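Local coordinates for protein dihydroxyacetone kinase (Citrobacter freundii, PDB 1UN8) that phosphorylates dihydroxyacetone with ATP, working as a homodimer in which a substrate-binding domain is linked to an eight-helix barrel that binds ATP and encloses a phospholipid, at residues G444-E448 against Q449-V453; S313-K316 against A317-E321; T112-R115 against L116-L120. All blocks are in the same frame, centred on the assembly; numbering follows the deposited sequence.

Interaction 1. Residues G444-E448 against Q449-V453; sequences GQKLE and QGANV. With MYY ((2R)-3-(phosphonooxy)-2-(tetradecanoyloxy)propyl palmitate), chain C.
Lys446 O, in the last turn of helix 430-448, is shared by two amides from the residues that leave the helix. Gln449 N lies 3.1 Å from Lys446 O and Ala451 N lies 3.3 Å from it, and both bonds are weak. Gln449 N also reaches back to Gln445 O (3.2 Å), in a bent bond of 136°. Gly450 N donates to Leu447 O at 2.6 Å, approaching from above the carbonyl plane instead of along a lone pair. The 6→1 bond from Ala451 to Lys446, weak here, and the 5→2 bond from Gly450 to Leu447, with Gly450 at positive phi (75°), together make a Schellman motif, one of the common ways to end an alpha-helix. Its usual apolar contact is present as well: Ala451 CB rests against the aliphatic stem of Lys446, 3.8 Å from CG, which stands anti to the backbone N (chi1 -169°). Leu447 CD2 comes to 3.3 Å from Ala451 O, while the same side chain packs on Leu413 and Phe417 of helix 413-427. The turn joins helices 430-448 and 453-468 of the eight-helix barrel whose pocket holds the phospholipid. Asn452 starts the second of these as its N-cap, with OD1 accepting the amide of Glu455. One residue on, Val453 belongs to the lipid pocket, where its CG2 meets the palmitoyl carbonyl oxygen O10 of the lipid at 2.9 Å; so short an approach leaves the detail doubtful. On another side of the helix, Gln445 packs against Arg127 of the second subunit.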
loop_
_atom_site.group_PDB
_atom_site.type_symbol
_atom_site.label_atom_id
_atom_site.label_comp_id
_atom_site.label_asym_id
_atom_site.label_seq_id
_atom_site.Cartn_x
_atom_site.Cartn_y
_atom_site.Cartn_z
ATOM N N GLY A 444 -35.967 -25.652 -17.218
ATOM C CA GLY A 444 -37.274 -25.043 -17.366
ATOM C C GLY A 444 -37.297 -24.083 -18.532
ATOM O O GLY A 444 -38.309 -23.952 -19.212
ATOM N N GLN A 445 -36.176 -23.413 -18.766
ATOM C CA GLN A 445 -36.076 -22.459 -19.855
ATOM C C GLN A 445 -35.913 -23.122 -21.212
ATOM O O GLN A 445 -36.358 -22.588 -22.227
ATOM C CB GLN A 445 -34.919 -21.496 -19.603
ATOM C CG GLN A 445 -35.343 -20.280 -18.806
ATOM C CD GLN A 445 -36.392 -19.478 -19.540
ATOM O OE1 GLN A 445 -36.104 -18.881 -20.582
ATOM N NE2 GLN A 445 -37.621 -19.469 -19.013
ATOM N N LYS A 446 -35.269 -24.279 -21.242
ATOM C CA LYS A 446 -35.087 -24.974 -22.500
ATOM C C LYS A 446 -36.466 -25.461 -22.938
ATOM O O LYS A 446 -36.793 -25.457 -24.125
ATOM C CB LYS A 446 -34.134 -26.148 -22.320
ATOM C CG LYS A 446 -33.687 -26.779 -23.626
ATOM C CD LYS A 446 -32.986 -25.766 -24.521
ATOM C CE LYS A 446 -32.465 -26.428 -25.787
ATOM N NZ LYS A 446 -31.868 -25.451 -26.740
ATOM N N LEU A 447 -37.276 -25.877 -21.964
ATOM C CA LEU A 447 -38.631 -26.330 -22.238
ATOM C C LEU A 447 -39.454 -25.147 -22.752
ATOM O O LEU A 447 -40.268 -25.296 -23.669
ATOM C CB LEU A 447 -39.296 -26.870 -20.969
ATOM C CG LEU A 447 -38.873 -28.234 -20.430
ATOM C CD1 LEU A 447 -39.638 -28.534 -19.146
ATOM C CD2 LEU A 447 -39.156 -29.300 -21.473
ATOM N N GLU A 448 -39.246 -23.972 -22.157
ATOM C CA GLU A 448 -39.987 -22.782 -22.563
ATOM C C GLU A 448 -39.738 -22.499 -24.041
ATOM O O GLU A 448 -40.586 -21.927 -24.723
ATOM C CB GLU A 448 -39.569 -21.574 -21.727
ATOM C CG GLU A 448 -40.654 -20.530 -21.637
ATOM C CD GLU A 448 -41.882 -21.055 -20.919
ATOM O OE1 GLU A 448 -41.777 -21.344 -19.706
ATOM O OE2 GLU A 448 -42.947 -21.186 -21.565
ATOM N N GLN A 449 -38.569 -22.900 -24.525
ATOM C CA GLN A 449 -38.221 -22.717 -25.926
ATOM C C GLN A 449 -38.828 -23.854 -26.738
ATOM O O GLN A 449 -38.543 -24.008 -27.926
ATOM C CB GLN A 449 -36.704 -22.713 -26.100
ATOM C CG GLN A 449 -36.009 -21.502 -25.501
ATOM C CD GLN A 449 -34.495 -21.649 -25.498
ATOM O OE1 GLN A 449 -33.887 -21.960 -26.528
ATOM N NE2 GLN A 449 -33.877 -21.426 -24.339
ATOM N N GLY A 450 -39.658 -24.661 -26.080
ATOM C CA GLY A 450 -40.319 -25.769 -26.748
ATOM C C GLY A 450 -39.477 -26.992 -27.064
ATOM O O GLY A 450 -39.621 -27.583 -28.131
ATOM N N ALA A 451 -38.595 -27.381 -26.150
ATOM C CA ALA A 451 -37.765 -28.561 -26.364
ATOM C C ALA A 451 -38.417 -29.705 -25.608
ATOM O O ALA A 451 -39.266 -29.475 -24.747
ATOM C CB ALA A 451 -36.354 -28.319 -25.843
ATOM N N ASN A 452 -38.049 -30.937 -25.930
ATOM C CA ASN A 452 -38.635 -32.062 -25.219
ATOM C C ASN A 452 -37.901 -32.174 -23.890
ATOM O O ASN A 452 -36.818 -31.615 -23.730
ATOM C CB ASN A 452 -38.493 -33.354 -26.029
ATOM C CG ASN A 452 -37.077 -33.872 -26.053
ATOM O OD1 ASN A 452 -36.571 -34.397 -25.057
ATOM N ND2 ASN A 452 -36.422 -33.726 -27.194
ATOM N N VAL A 453 -38.492 -32.896 -22.946
ATOM C CA VAL A 453 -37.923 -33.058 -21.615
ATOM C C VAL A 453 -36.464 -33.481 -21.570
ATOM O O VAL A 453 -35.664 -32.861 -20.878
ATOM C CB VAL A 453 -38.753 -34.046 -20.788
ATOM C CG1 VAL A 453 -38.329 -33.989 -19.333
ATOM C CG2 VAL A 453 -40.220 -33.702 -20.916
HETATM C C38 MYY C . -32.665 -32.530 -4.957
HETATM C C37 MYY C . -34.196 -32.578 -4.972
HETATM C C36 MYY C . -34.738 -32.534 -6.403
HETATM C C35 MYY C . -36.267 -32.617 -6.427
HETATM C C34 MYY C . -36.794 -32.710 -7.863
HETATM C C33 MYY C . -38.320 -32.808 -7.939
HETATM C C32 MYY C . -38.806 -32.861 -9.392
HETATM C C31 MYY C . -38.411 -34.167 -10.085
HETATM C C30 MYY C . -38.493 -34.110 -11.616
HETATM C C29 MYY C . -39.906 -34.153 -12.207
HETATM C C28 MYY C . -39.831 -34.485 -13.701
HETATM C C27 MYY C . -41.197 -34.600 -14.383
HETATM C C26 MYY C . -41.101 -35.256 -15.766
HETATM C C25 MYY C . -42.478 -35.344 -16.436
HETATM C C24 MYY C . -42.670 -36.603 -17.283
HETATM C C23 MYY C . -42.423 -36.442 -18.790
HETATM O O10 MYY C . -41.675 -35.564 -19.222
HETATM O O8 MYY C . -43.067 -37.285 -19.641
HETATM C C6 MYY C . -42.691 -37.090 -21.018
HETATM C C5 MYY C . -41.585 -38.065 -21.403
HETATM C C4 MYY C . -42.022 -38.965 -22.571
HETATM O O6 MYY C . -43.343 -39.509 -22.416
HETATM P P MYY C . -43.688 -40.760 -21.450
HETATM O O4 MYY C . -43.062 -40.423 -20.002
HETATM O O3 MYY C . -45.292 -40.705 -21.278
HETATM O O5 MYY C . -43.247 -42.073 -21.977
HETATM O O7 MYY C . -41.123 -38.774 -20.236
HETATM C C7 MYY C . -39.851 -39.238 -20.387
HETATM O O9 MYY C . -39.235 -39.079 -21.440
HETATM C C8 MYY C . -39.215 -39.998 -19.217
HETATM C C9 MYY C . -37.951 -39.285 -18.735
HETATM C C10 MYY C . -38.006 -38.987 -17.234
HETATM C C11 MYY C . -36.739 -38.289 -16.736
HETATM C C12 MYY C . -36.861 -37.938 -15.252
HETATM C C13 MYY C . -35.644 -37.162 -14.742
HETATM C C14 MYY C . -35.977 -36.586 -13.364
HETATM C C15 MYY C . -34.895 -35.646 -12.829
HETATM C C16 MYY C . -33.772 -36.394 -12.109
HETATM C C17 MYY C . -33.005 -35.417 -11.215
HETATM C C18 MYY C . -32.228 -36.163 -10.128
HETATM C C19 MYY C . -31.699 -35.202 -9.061
HETATM C C20 MYY C . -31.090 -35.966 -7.883
#

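Interaction 2. Residues S313-K316 against A317-E321; sequences SIEK and ALLTE
Three successive i to i+4 bonds, Ala317 N to Ser313 O, Leu318 N to Ile314 O and Leu319 N to Glu315 O, make a helix of fewer than two turns before the chain straightens at Thr320. The first, at 3.0 Å between Ala317 N and Ser313 O, is nearly straight (167°). Among the side chains, Glu315 and Leu319 meet one turn apart on one flank. Leu319 CD1 lies across the stem of Glu315, 3.7 Å from its CG, and Leu319 CG sits 3.3 Å from Glu315 O. With chi1 at -169° and the rest of the chain extended, Glu315 carries its carboxylate beyond the leucine, where OE1 accepts the indole N-H of Trp287. On the inner face Ile314 CG2 approaches Leu318 CG at 4.3 Å, a looser contact. The short helix follows strand 301-309 in the Dak1 domain and lies against that strand, where Ile308 receives both Ile314 and Leu318, and against helices 155-167 and 172-184. Its C-terminal end is closed by Thr320, whose OG1 donates to Ala317 O (3.0 Å) from above the carbonyl plane. The hydroxyl stands between the backbone N and the carbonyl carbon (chi1 61°), which leaves the methyl turned to Lys316 O: Thr320 CG2 is only 3.0 Å from that oxygen, a tight fit. Lys160, from helix 155-167, sends its ammonium group to this carbonyl-rich end, which its positive charge would be expected to favour, bonding to Thr320 O, weakly to Leu318 O, and to Ala317 O as a second donor beside the threonine hydroxyl.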
loop_
_atom_site.group_PDB
_atom_site.type_symbol
_atom_site.label_atom_id
_atom_site.label_comp_id
_atom_site.label_asym_id
_atom_site.label_seq_id
_atom_site.Cartn_x
_atom_site.Cartn_y
_atom_site.Cartn_z
ATOM N N SER A 313 -2.736 31.991 0.115
ATOM C CA SER A 313 -2.281 31.257 -1.051
ATOM C C SER A 313 -2.233 29.735 -0.913
ATOM O O SER A 313 -2.061 29.032 -1.907
ATOM C CB SER A 313 -0.892 31.766 -1.441
ATOM O OG SER A 313 -0.920 33.150 -1.736
ATOM N N ILE A 314 -2.377 29.221 0.303
ATOM C CA ILE A 314 -2.306 27.780 0.516
ATOM C C ILE A 314 -3.162 26.981 -0.468
ATOM O O ILE A 314 -2.636 26.194 -1.252
ATOM C CB ILE A 314 -2.708 27.391 1.986
ATOM C CG1 ILE A 314 -1.637 27.866 2.973
ATOM C CG2 ILE A 314 -2.884 25.883 2.108
ATOM C CD1 ILE A 314 -0.285 27.239 2.759
ATOM N N GLU A 315 -4.476 27.189 -0.431
ATOM C CA GLU A 315 -5.379 26.442 -1.302
ATOM C C GLU A 315 -5.044 26.550 -2.786
ATOM O O GLU A 315 -5.094 25.560 -3.512
ATOM C CB GLU A 315 -6.823 26.883 -1.068
ATOM C CG GLU A 315 -7.830 25.975 -1.740
ATOM C CD GLU A 315 -9.248 26.474 -1.597
ATOM O OE1 GLU A 315 -10.196 25.698 -1.836
ATOM O OE2 GLU A 315 -9.413 27.656 -1.253
ATOM N N LYS A 316 -4.716 27.753 -3.234
ATOM C CA LYS A 316 -4.369 27.974 -4.633
ATOM C C LYS A 316 -3.199 27.073 -4.995
ATOM O O LYS A 316 -3.224 26.378 -6.008
ATOM C CB LYS A 316 -3.986 29.442 -4.855
ATOM C CG LYS A 316 -3.568 29.785 -6.278
ATOM C CD LYS A 316 -2.986 31.199 -6.368
ATOM C CE LYS A 316 -4.010 32.265 -5.973
ATOM N NZ LYS A 316 -3.516 33.664 -6.164
ATOM N N ALA A 317 -2.182 27.078 -4.139
ATOM C CA ALA A 317 -0.978 26.284 -4.347
ATOM C C ALA A 317 -1.188 24.767 -4.261
ATOM O O ALA A 317 -0.513 24.001 -4.953
ATOM C CB ALA A 317 0.096 26.717 -3.358
ATOM N N LEU A 318 -2.107 24.330 -3.411
ATOM C CA LEU A 318 -2.365 22.908 -3.286
ATOM C C LEU A 318 -2.990 22.352 -4.552
ATOM O O LEU A 318 -2.593 21.298 -5.041
ATOM C CB LEU A 318 -3.307 22.622 -2.119
ATOM C CG LEU A 318 -2.759 22.650 -0.695
ATOM C CD1 LEU A 318 -3.845 22.144 0.257
ATOM C CD2 LEU A 318 -1.515 21.776 -0.596
ATOM N N LEU A 319 -3.958 23.082 -5.087
ATOM C CA LEU A 319 -4.684 22.650 -6.270
ATOM C C LEU A 319 -3.991 22.752 -7.618
ATOM O O LEU A 319 -4.525 22.283 -8.613
ATOM C CB LEU A 319 -6.006 23.395 -6.322
ATOM C CG LEU A 319 -6.811 23.229 -5.029
ATOM C CD1 LEU A 319 -7.954 24.203 -5.032
ATOM C CD2 LEU A 319 -7.322 21.799 -4.897
ATOM N N THR A 320 -2.809 23.343 -7.663
ATOM C CA THR A 320 -2.109 23.470 -8.933
ATOM C C THR A 320 -1.544 22.139 -9.370
ATOM O O THR A 320 -1.016 21.392 -8.557
ATOM C CB THR A 320 -0.962 24.478 -8.842
ATOM O OG1 THR A 320 -0.010 24.037 -7.865
ATOM C CG2 THR A 320 -1.486 25.846 -8.435
ATOM N N GLU A 321 -1.657 21.833 -10.655
ATOM C CA GLU A 321 -1.120 20.576 -11.150
ATOM C C GLU A 321 0.396 20.649 -11.108
ATOM O O GLU A 321 0.979 21.719 -11.284
ATOM C CB GLU A 321 -1.562 20.324 -12.593
ATOM C CG GLU A 321 -3.062 20.346 -12.814
ATOM C CD GLU A 321 -3.441 20.033 -14.258
ATOM O OE1 GLU A 321 -2.906 20.691 -15.183
ATOM O OE2 GLU A 321 -4.280 19.128 -14.469
#

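Interaction 3. Residues T112-R115 against L116-L120; sequences TGDR and LNFGL
Asp114 and Phe118 stand side by side on one face of helix 112-127, pointing the same way, with the carboxylate and the aromatic ring turned 74° from each other. Contact is made by Asp114 CB, which lies 4.0 Å from Phe118 CD1, while the carboxylate stays at a distance, Asp114 OD1 being 4.1 Å from Phe118 CE1. Phe118 chi1 (-80°) sets the ring beside its own backbone N, so that Phe118 CD1 also comes within 3.1 Å of Asp114 O, which lies at the ring edge and near its plane. The same oxygen accepts Phe118 N at 2.8 Å, and thus meets both the amide and the ring of one residue. Both side chains face strand 104-109 through Val108, as expected for the helix of a beta-alpha-beta unit whose second strand is 132-137. Asp114 belongs to the dihydroxyacetone-binding site, close to Lys109, and Ser85 OG is hydrogen-bonded to its OD1. A different face carries Thr112 and Leu116, again alongside one another: Thr112 CG2, anti to its amide nitrogen, lies 3.5 Å from Leu116 CD1. Between these two faces, Asn117 CB lies 3.3 Å from Gly113 O. The second subunit packs on this helix, Leu116 touching its Ser431, an ATP-binding residue, and Arg115 bonding through NE to Tyr467 O of that subunit and through NH1 to Asn110 OD1 of its own chain.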
loop_
_atom_site.group_PDB
_atom_site.type_symbol
_atom_site.label_atom_id
_atom_site.label_comp_id
_atom_site.label_asym_id
_atom_site.label_seq_id
_atom_site.Cartn_x
_atom_site.Cartn_y
_atom_site.Cartn_z
ATOM N N THR A 112 17.477 15.327 14.210
ATOM C CA THR A 112 18.863 15.746 14.395
ATOM C C THR A 112 19.782 15.429 13.220
ATOM O O THR A 112 20.447 16.311 12.687
ATOM C CB THR A 112 19.461 15.108 15.648
ATOM O OG1 THR A 112 18.628 15.417 16.764
ATOM C CG2 THR A 112 20.865 15.655 15.911
ATOM N N GLY A 113 19.830 14.162 12.832
ATOM C CA GLY A 113 20.687 13.761 11.729
ATOM C C GLY A 113 20.533 14.630 10.491
ATOM O O GLY A 113 21.519 15.067 9.908
ATOM N N ASP A 114 19.298 14.888 10.085
ATOM C CA ASP A 114 19.061 15.710 8.912
ATOM C C ASP A 114 19.383 17.175 9.151
ATOM O O ASP A 114 19.970 17.832 8.294
ATOM C CB ASP A 114 17.614 15.580 8.448
ATOM C CG ASP A 114 17.303 14.211 7.915
ATOM O OD1 ASP A 114 18.274 13.470 7.644
ATOM O OD2 ASP A 114 16.104 13.878 7.765
ATOM N N ARG A 115 18.997 17.684 10.314
ATOM C CA ARG A 115 19.247 19.074 10.651
ATOM C C ARG A 115 20.740 19.355 10.670
ATOM O O ARG A 115 21.201 20.347 10.111
ATOM C CB ARG A 115 18.633 19.396 12.015
ATOM C CG ARG A 115 17.112 19.297 12.024
ATOM C CD ARG A 115 16.519 19.543 13.397
ATOM N NE ARG A 115 17.053 20.735 14.048
ATOM C CZ ARG A 115 16.351 21.505 14.875
ATOM N NH1 ARG A 115 15.083 21.215 15.150
ATOM N NH2 ARG A 115 16.911 22.563 15.434
ATOM N N LEU A 116 21.502 18.477 11.301
ATOM C CA LEU A 116 22.937 18.666 11.374
ATOM C C LEU A 116 23.634 18.469 10.027
ATOM O O LEU A 116 24.543 19.218 9.685
ATOM C CB LEU A 116 23.547 17.716 12.406
ATOM C CG LEU A 116 23.093 17.917 13.850
ATOM C CD1 LEU A 116 23.889 17.000 14.757
ATOM C CD2 LEU A 116 23.292 19.368 14.266
ATOM N N ASN A 117 23.218 17.471 9.257
ATOM C CA ASN A 117 23.881 17.233 7.984
ATOM C C ASN A 117 23.504 18.194 6.881
ATOM O O ASN A 117 24.370 18.623 6.128
ATOM C CB ASN A 117 23.682 15.795 7.527
ATOM C CG ASN A 117 24.677 14.857 8.167
ATOM O OD1 ASN A 117 25.372 15.219 9.124
ATOM N ND2 ASN A 117 24.754 13.637 7.644
ATOM N N PHE A 118 22.227 18.533 6.765
ATOM C CA PHE A 118 21.835 19.490 5.744
ATOM C C PHE A 118 22.381 20.841 6.200
ATOM O O PHE A 118 22.748 21.676 5.381
ATOM C CB PHE A 118 20.312 19.578 5.609
ATOM C CG PHE A 118 19.697 18.473 4.803
ATOM C CD1 PHE A 118 19.566 17.195 5.327
ATOM C CD2 PHE A 118 19.232 18.719 3.517
ATOM C CE1 PHE A 118 18.979 16.176 4.581
ATOM C CE2 PHE A 118 18.644 17.709 2.762
ATOM C CZ PHE A 118 18.516 16.437 3.293
ATOM N N GLY A 119 22.439 21.041 7.514
ATOM C CA GLY A 119 22.935 22.289 8.063
ATOM C C GLY A 119 24.397 22.557 7.739
ATOM O O GLY A 119 24.730 23.617 7.210
ATOM N N LEU A 120 25.283 21.620 8.061
ATOM C CA LEU A 120 26.686 21.831 7.746
ATOM C C LEU A 120 26.806 22.014 6.231
ATOM O O LEU A 120 27.655 22.766 5.755
ATOM C CB LEU A 120 27.538 20.648 8.199
ATOM C CG LEU A 120 29.036 20.759 7.886
ATOM C CD1 LEU A 120 29.555 22.151 8.228
ATOM C CD2 LEU A 120 29.798 19.697 8.676
#

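How the interactions relate
From the N terminus the chain passes interaction 3, then interaction 2, then interaction 1, in series, with none nested or crossed. Each is local to a helix or its end and closes no long loop: interaction 3 occupies the first turns of helix 112-127, interaction 2 the short helix after strand 301-309, and interaction 1 the turn joining helices 430-448 and 453-468. Interactions 3 and 2 share the Dak1 domain, their centres about 29 Å apart, whereas interaction 1 lies in the helical barrel, about 81 Å between centres from interaction 3. The dimer spans that gap: helix 112-127 packs along helix 430-448 of the second subunit.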